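Local coordinates for protein omega-class glutathione S-transferase (Bombyx mori, PDB 3WD6) that binds glutathione and, as an omega-class glutathione transferase, probably catalyses glutathione-dependent transfer and dehydroascorbate reduction, at residues Leu30-Ala41 / Lys72-Ile83. Numbering follows the deposited sequence.
Sequences LRVYNMRYCPYA and KSAFAKVPAIEI. With GSH (glutathione), chain J.
In the thioredoxin-fold sheet of the glutathione-binding domain, Arg31, Val32 and Tyr33 pair antiparallel with Glu82, Ile81 and Ala80. Two hydrogen-bonded pairs flank Val32 and Ile81; the shortest backbone bond runs from Tyr33 N to Ala80 O, 2.6 Å. On the sheet face that carries Arg31, Tyr33 and Glu82, Tyr33 OH donates to Glu82 OE2 (2.6 Å), which lies at the ring edge. Tyr33 OH in turn accepts from Arg31 NH1 (3.0 Å) and lies in the guanidinium plane. Arg31 NH1 and Glu82 OE2 form a long salt bridge of charges alone, the oxygen lying well out of that plane. Lys72 lays CB over one ring face, a CH-pi contact 4.1 Å from the centroid. Its chain bends at chi2 (-58°), passes the hydroxyl and brings NZ to Glu82 OE1, 2.9 Å away. Glu56 and Asp86 add salt bridges to Arg31 and Lys72. A phenylalanine in place of Tyr33 would probably leave Glu82 OE2 without its short bond and Arg31 NH1 without this acceptor.

Just before strand 80-82 lies the cis-proline loop of the fold, with a cis peptide bond before Pro79. It faces the N-terminus of helix 39-51, where Cys38 is the N-cap. Val78 fits CG1 against Tyr33 O, while CG2 lies toward Cys38, whose sulfur is less surely placed. Pro79 CB packs on Ala41 CB, 3.8 Å apart. The Val78 backbone grips glutathione like a strand: Val78 N donates to GSH O2 (3.0 Å), and GSH N2 donates to Val78 O (2.9 Å). Tyr40 turns one ring face to GSH CB1.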
loop_
_atom_site.group_PDB
_atom_site.type_symbol
_atom_site.label_atom_id
_atom_site.label_comp_id
_atom_site.label_asym_id
_atom_site.label_seq_id
_atom_site.Cartn_x
_atom_site.Cartn_y
_atom_site.Cartn_z
ATOM N N LEU A 30 1.246 -19.455 -3.361
ATOM C CA LEU A 30 0.701 -18.206 -3.881
ATOM C C LEU A 30 1.835 -17.189 -3.942
ATOM O O LEU A 30 2.587 -17.010 -2.961
ATOM C CB LEU A 30 -0.423 -17.681 -2.988
ATOM C CG LEU A 30 -1.204 -16.512 -3.611
ATOM C CD1 LEU A 30 -2.718 -16.675 -3.428
ATOM C CD2 LEU A 30 -0.734 -15.207 -3.029
ATOM N N ARG A 31 1.972 -16.542 -5.098
ATOM C CA ARG A 31 3.088 -15.641 -5.341
ATOM C C ARG A 31 2.627 -14.226 -5.659
ATOM O O ARG A 31 1.715 -14.014 -6.482
ATOM C CB ARG A 31 3.936 -16.154 -6.503
ATOM C CG ARG A 31 4.832 -15.071 -7.123
ATOM C CD ARG A 31 5.571 -15.603 -8.331
ATOM N NE ARG A 31 6.405 -16.758 -7.994
ATOM C CZ ARG A 31 7.106 -17.446 -8.888
ATOM N NH1 ARG A 31 7.061 -17.091 -10.166
ATOM N NH2 ARG A 31 7.842 -18.480 -8.512
ATOM N N VAL A 32 3.283 -13.250 -5.037
ATOM C CA VAL A 32 3.003 -11.852 -5.344
ATOM C C VAL A 32 4.125 -11.249 -6.179
ATOM O O VAL A 32 5.280 -11.242 -5.733
ATOM C CB VAL A 32 2.893 -11.000 -4.046
ATOM C CG1 VAL A 32 2.497 -9.547 -4.367
ATOM C CG2 VAL A 32 1.900 -11.628 -3.076
ATOM N N TYR A 33 3.793 -10.733 -7.365
ATOM C CA TYR A 33 4.731 -9.867 -8.093
ATOM C C TYR A 33 4.639 -8.474 -7.479
ATOM O O TYR A 33 3.578 -7.828 -7.510
ATOM C CB TYR A 33 4.463 -9.862 -9.618
ATOM C CG TYR A 33 4.686 -11.242 -10.189
ATOM C CD1 TYR A 33 5.967 -11.682 -10.493
ATOM C CD2 TYR A 33 3.625 -12.137 -10.354
ATOM C CE1 TYR A 33 6.191 -12.957 -10.978
ATOM C CE2 TYR A 33 3.844 -13.425 -10.842
ATOM C CZ TYR A 33 5.130 -13.824 -11.148
ATOM O OH TYR A 33 5.374 -15.092 -11.620
ATOM N N ASN A 34 5.754 -8.025 -6.910
ATOM C CA ASN A 34 5.762 -6.881 -6.005
ATOM C C ASN A 34 6.877 -5.910 -6.364
ATOM O O ASN A 34 7.775 -6.265 -7.148
ATOM C CB ASN A 34 6.022 -7.437 -4.594
ATOM C CG ASN A 34 5.950 -6.386 -3.503
ATOM O OD1 ASN A 34 4.992 -5.602 -3.419
ATOM N ND2 ASN A 34 6.967 -6.376 -2.636
ATOM N N MET A 35 6.826 -4.691 -5.817
ATOM C CA MET A 35 8.071 -3.965 -5.580
ATOM C C MET A 35 8.006 -3.273 -4.228
ATOM O O MET A 35 6.985 -2.679 -3.869
ATOM C CB MET A 35 8.493 -3.063 -6.734
ATOM C CG MET A 35 8.084 -1.645 -6.619
ATOM S SD MET A 35 9.296 -0.543 -5.811
ATOM C CE MET A 35 8.517 1.010 -6.321
ATOM N N ARG A 36 9.108 -3.394 -3.484
ATOM C CA ARG A 36 9.134 -3.191 -2.037
ATOM C C ARG A 36 8.542 -1.842 -1.616
ATOM O O ARG A 36 7.933 -1.726 -0.541
ATOM C CB ARG A 36 10.568 -3.370 -1.499
ATOM C CG ARG A 36 10.716 -3.292 0.032
ATOM C CD ARG A 36 10.311 -4.598 0.703
ATOM N NE ARG A 36 10.412 -4.539 2.166
ATOM C CZ ARG A 36 9.615 -3.812 2.957
ATOM N NH1 ARG A 36 8.655 -3.036 2.437
ATOM N NH2 ARG A 36 9.781 -3.864 4.277
ATOM N N TYR A 37 8.695 -0.841 -2.478
ATOM C CA TYR A 37 8.324 0.528 -2.150
ATOM C C TYR A 37 7.011 0.895 -2.824
ATOM O O TYR A 37 6.541 2.030 -2.709
ATOM C CB TYR A 37 9.474 1.477 -2.565
ATOM C CG TYR A 37 10.781 1.053 -1.922
ATOM C CD1 TYR A 37 11.170 1.548 -0.681
ATOM C CD2 TYR A 37 11.588 0.106 -2.524
ATOM C CE1 TYR A 37 12.357 1.123 -0.074
ATOM C CE2 TYR A 37 12.761 -0.318 -1.938
ATOM C CZ TYR A 37 13.140 0.178 -0.711
ATOM O OH TYR A 37 14.330 -0.269 -0.149
ATOM N N CYS A 38 6.407 -0.061 -3.528
ATOM C CA CYS A 38 5.124 0.221 -4.159
ATOM C C CYS A 38 3.951 0.203 -3.159
ATOM O O CYS A 38 3.619 -0.849 -2.586
ATOM C CB CYS A 38 4.849 -0.730 -5.330
ATOM S SG CYS A 38 3.226 -0.391 -6.099
ATOM N N PRO A 39 3.297 1.366 -2.957
ATOM C CA PRO A 39 2.182 1.321 -1.990
ATOM C C PRO A 39 1.038 0.458 -2.489
ATOM O O PRO A 39 0.357 -0.161 -1.649
ATOM C CB PRO A 39 1.726 2.787 -1.865
ATOM C CG PRO A 39 2.193 3.445 -3.136
ATOM C CD PRO A 39 3.480 2.704 -3.546
ATOM N N TYR A 40 0.813 0.427 -3.808
ATOM C CA TYR A 40 -0.300 -0.361 -4.337
ATOM C C TYR A 40 -0.077 -1.836 -4.056
ATOM O O TYR A 40 -0.984 -2.539 -3.582
ATOM C CB TYR A 40 -0.531 -0.093 -5.830
ATOM C CG TYR A 40 -1.059 1.295 -6.066
ATOM C CD1 TYR A 40 -2.401 1.601 -5.830
ATOM C CD2 TYR A 40 -0.208 2.321 -6.471
ATOM C CE1 TYR A 40 -2.887 2.884 -6.018
ATOM C CE2 TYR A 40 -0.686 3.615 -6.666
ATOM C CZ TYR A 40 -2.025 3.887 -6.440
ATOM O OH TYR A 40 -2.493 5.170 -6.619
ATOM N N ALA A 41 1.133 -2.304 -4.331
ATOM C CA ALA A 41 1.476 -3.687 -4.039
ATOM C C ALA A 41 1.407 -3.952 -2.528
ATOM O O ALA A 41 1.095 -5.073 -2.107
ATOM C CB ALA A 41 2.844 -4.009 -4.596
ATOM N N LYS A 72 2.452 -12.094 -16.696
ATOM C CA LYS A 72 1.862 -12.252 -15.374
ATOM C C LYS A 72 0.950 -11.078 -15.024
ATOM O O LYS A 72 -0.041 -11.240 -14.296
ATOM C CB LYS A 72 2.974 -12.350 -14.323
ATOM C CG LYS A 72 4.005 -13.412 -14.629
ATOM C CD LYS A 72 3.349 -14.795 -14.761
ATOM C CE LYS A 72 4.408 -15.875 -14.874
ATOM N NZ LYS A 72 3.766 -17.163 -15.181
ATOM N N SER A 73 1.294 -9.898 -15.533
ATOM C CA SER A 73 0.565 -8.669 -15.206
ATOM C C SER A 73 0.369 -7.800 -16.464
ATOM O O SER A 73 1.245 -7.015 -16.849
ATOM C CB SER A 73 1.311 -7.893 -14.104
ATOM O OG SER A 73 0.494 -6.886 -13.525
ATOM N N ALA A 74 -0.790 -7.941 -17.093
ATOM C CA ALA A 74 -1.021 -7.375 -18.418
ATOM C C ALA A 74 -0.669 -5.886 -18.571
ATOM O O ALA A 74 -0.196 -5.471 -19.637
ATOM C CB ALA A 74 -2.462 -7.649 -18.879
ATOM N N PHE A 75 -0.901 -5.079 -17.540
ATOM C CA PHE A 75 -0.624 -3.644 -17.666
ATOM C C PHE A 75 0.809 -3.280 -17.301
ATOM O O PHE A 75 1.123 -2.096 -17.112
ATOM C CB PHE A 75 -1.587 -2.821 -16.814
ATOM C CG PHE A 75 -3.031 -3.185 -17.005
ATOM C CD1 PHE A 75 -3.471 -3.728 -18.213
ATOM C CD2 PHE A 75 -3.956 -2.992 -15.970
ATOM C CE1 PHE A 75 -4.805 -4.070 -18.391
ATOM C CE2 PHE A 75 -5.292 -3.333 -16.138
ATOM C CZ PHE A 75 -5.718 -3.875 -17.349
ATOM N N ALA A 76 1.676 -4.285 -17.211
ATOM C CA ALA A 76 3.055 -4.081 -16.741
ATOM C C ALA A 76 3.141 -3.350 -15.379
ATOM O O ALA A 76 4.067 -2.579 -15.124
ATOM C CB ALA A 76 3.911 -3.374 -17.811
ATOM N N LYS A 77 2.184 -3.630 -14.502
ATOM C CA LYS A 77 2.170 -3.027 -13.175
ATOM C C LYS A 77 2.313 -4.057 -12.065
ATOM O O LYS A 77 2.125 -5.272 -12.294
ATOM C CB LYS A 77 0.881 -2.230 -12.964
ATOM C CG LYS A 77 0.867 -0.898 -13.692
ATOM C CD LYS A 77 -0.533 -0.309 -13.718
ATOM C CE LYS A 77 -0.573 0.925 -14.600
ATOM N NZ LYS A 77 -1.957 1.477 -14.723
ATOM N N VAL A 78 2.656 -3.562 -10.871
ATOM C CA VAL A 78 2.530 -4.350 -9.636
ATOM C C VAL A 78 1.435 -3.715 -8.785
ATOM O O VAL A 78 1.176 -2.513 -8.907
ATOM C CB VAL A 78 3.848 -4.393 -8.834
ATOM C CG1 VAL A 78 4.870 -5.296 -9.522
ATOM C CG2 VAL A 78 4.400 -2.983 -8.628
ATOM N N PRO A 79 0.779 -4.503 -7.920
ATOM C CA PRO A 79 1.010 -5.943 -7.730
ATOM C C PRO A 79 0.285 -6.821 -8.764
ATOM O O PRO A 79 -0.655 -6.397 -9.479
ATOM C CB PRO A 79 0.345 -6.209 -6.371
ATOM C CG PRO A 79 -0.891 -5.270 -6.404
ATOM C CD PRO A 79 -0.333 -3.997 -7.077
ATOM N N ALA A 80 0.739 -8.065 -8.822
ATOM C CA ALA A 80 -0.042 -9.144 -9.397
ATOM C C ALA A 80 0.139 -10.385 -8.511
ATOM O O ALA A 80 1.253 -10.627 -8.001
ATOM C CB ALA A 80 0.403 -9.439 -10.822
ATOM N N ILE A 81 -0.936 -11.156 -8.319
ATOM C CA ILE A 81 -0.800 -12.452 -7.672
ATOM C C ILE A 81 -0.926 -13.599 -8.691
ATOM O O ILE A 81 -1.654 -13.490 -9.691
ATOM C CB ILE A 81 -1.806 -12.647 -6.490
ATOM C CG1 ILE A 81 -3.243 -12.763 -7.005
ATOM C CG2 ILE A 81 -1.682 -11.510 -5.486
ATOM C CD1 ILE A 81 -4.286 -12.930 -5.883
ATOM N N GLU A 82 -0.216 -14.691 -8.433
ATOM C CA GLU A 82 -0.284 -15.879 -9.276
ATOM C C GLU A 82 -0.818 -16.993 -8.384
ATOM O O GLU A 82 -0.142 -17.419 -7.437
ATOM C CB GLU A 82 1.105 -16.234 -9.830
ATOM C CG GLU A 82 1.121 -17.398 -10.834
ATOM C CD GLU A 82 2.382 -17.390 -11.735
ATOM O OE1 GLU A 82 2.394 -18.062 -12.795
ATOM O OE2 GLU A 82 3.367 -16.704 -11.380
ATOM N N ILE A 83 -2.032 -17.463 -8.668
ATOM C CA ILE A 83 -2.700 -18.376 -7.733
ATOM C C ILE A 83 -2.510 -19.835 -8.150
ATOM O O ILE A 83 -2.806 -20.768 -7.375
ATOM C CB ILE A 83 -4.193 -18.030 -7.573
ATOM C CG1 ILE A 83 -4.890 -18.019 -8.942
ATOM C CG2 ILE A 83 -4.343 -16.661 -6.906
ATOM C CD1 ILE A 83 -6.367 -17.726 -8.863
HETATM N N1 GSH J . -4.328 0.631 -10.257
HETATM C CA1 GSH J . -3.162 -0.223 -9.999
HETATM C C1 GSH J . -3.319 -1.047 -8.725
HETATM O O11 GSH J . -2.735 -2.183 -8.584
HETATM O O12 GSH J . -4.077 -0.600 -7.794
HETATM C CB1 GSH J . -1.922 0.659 -9.951
HETATM C CG1 GSH J . -0.647 0.059 -9.453
HETATM C CD1 GSH J . 0.605 0.831 -9.786
HETATM O OE1 GSH J . 0.568 2.003 -10.143
HETATM N N2 GSH J . 1.883 0.192 -9.688
HETATM C CA2 GSH J . 3.059 0.989 -10.050
HETATM C C2 GSH J . 3.657 0.383 -11.302
HETATM O O2 GSH J . 3.738 -0.837 -11.387
HETATM C CB2 GSH J . 4.064 0.932 -8.955
HETATM S SG2 GSH J . 3.816 1.934 -7.534
HETATM N N3 GSH J . 4.134 1.239 -12.367
HETATM C CA3 GSH J . 4.717 0.648 -13.573
HETATM C C3 GSH J . 5.714 1.474 -14.283
HETATM O O31 GSH J . 6.763 1.837 -13.684
HETATM O O32 GSH J . 5.515 1.799 -15.479
#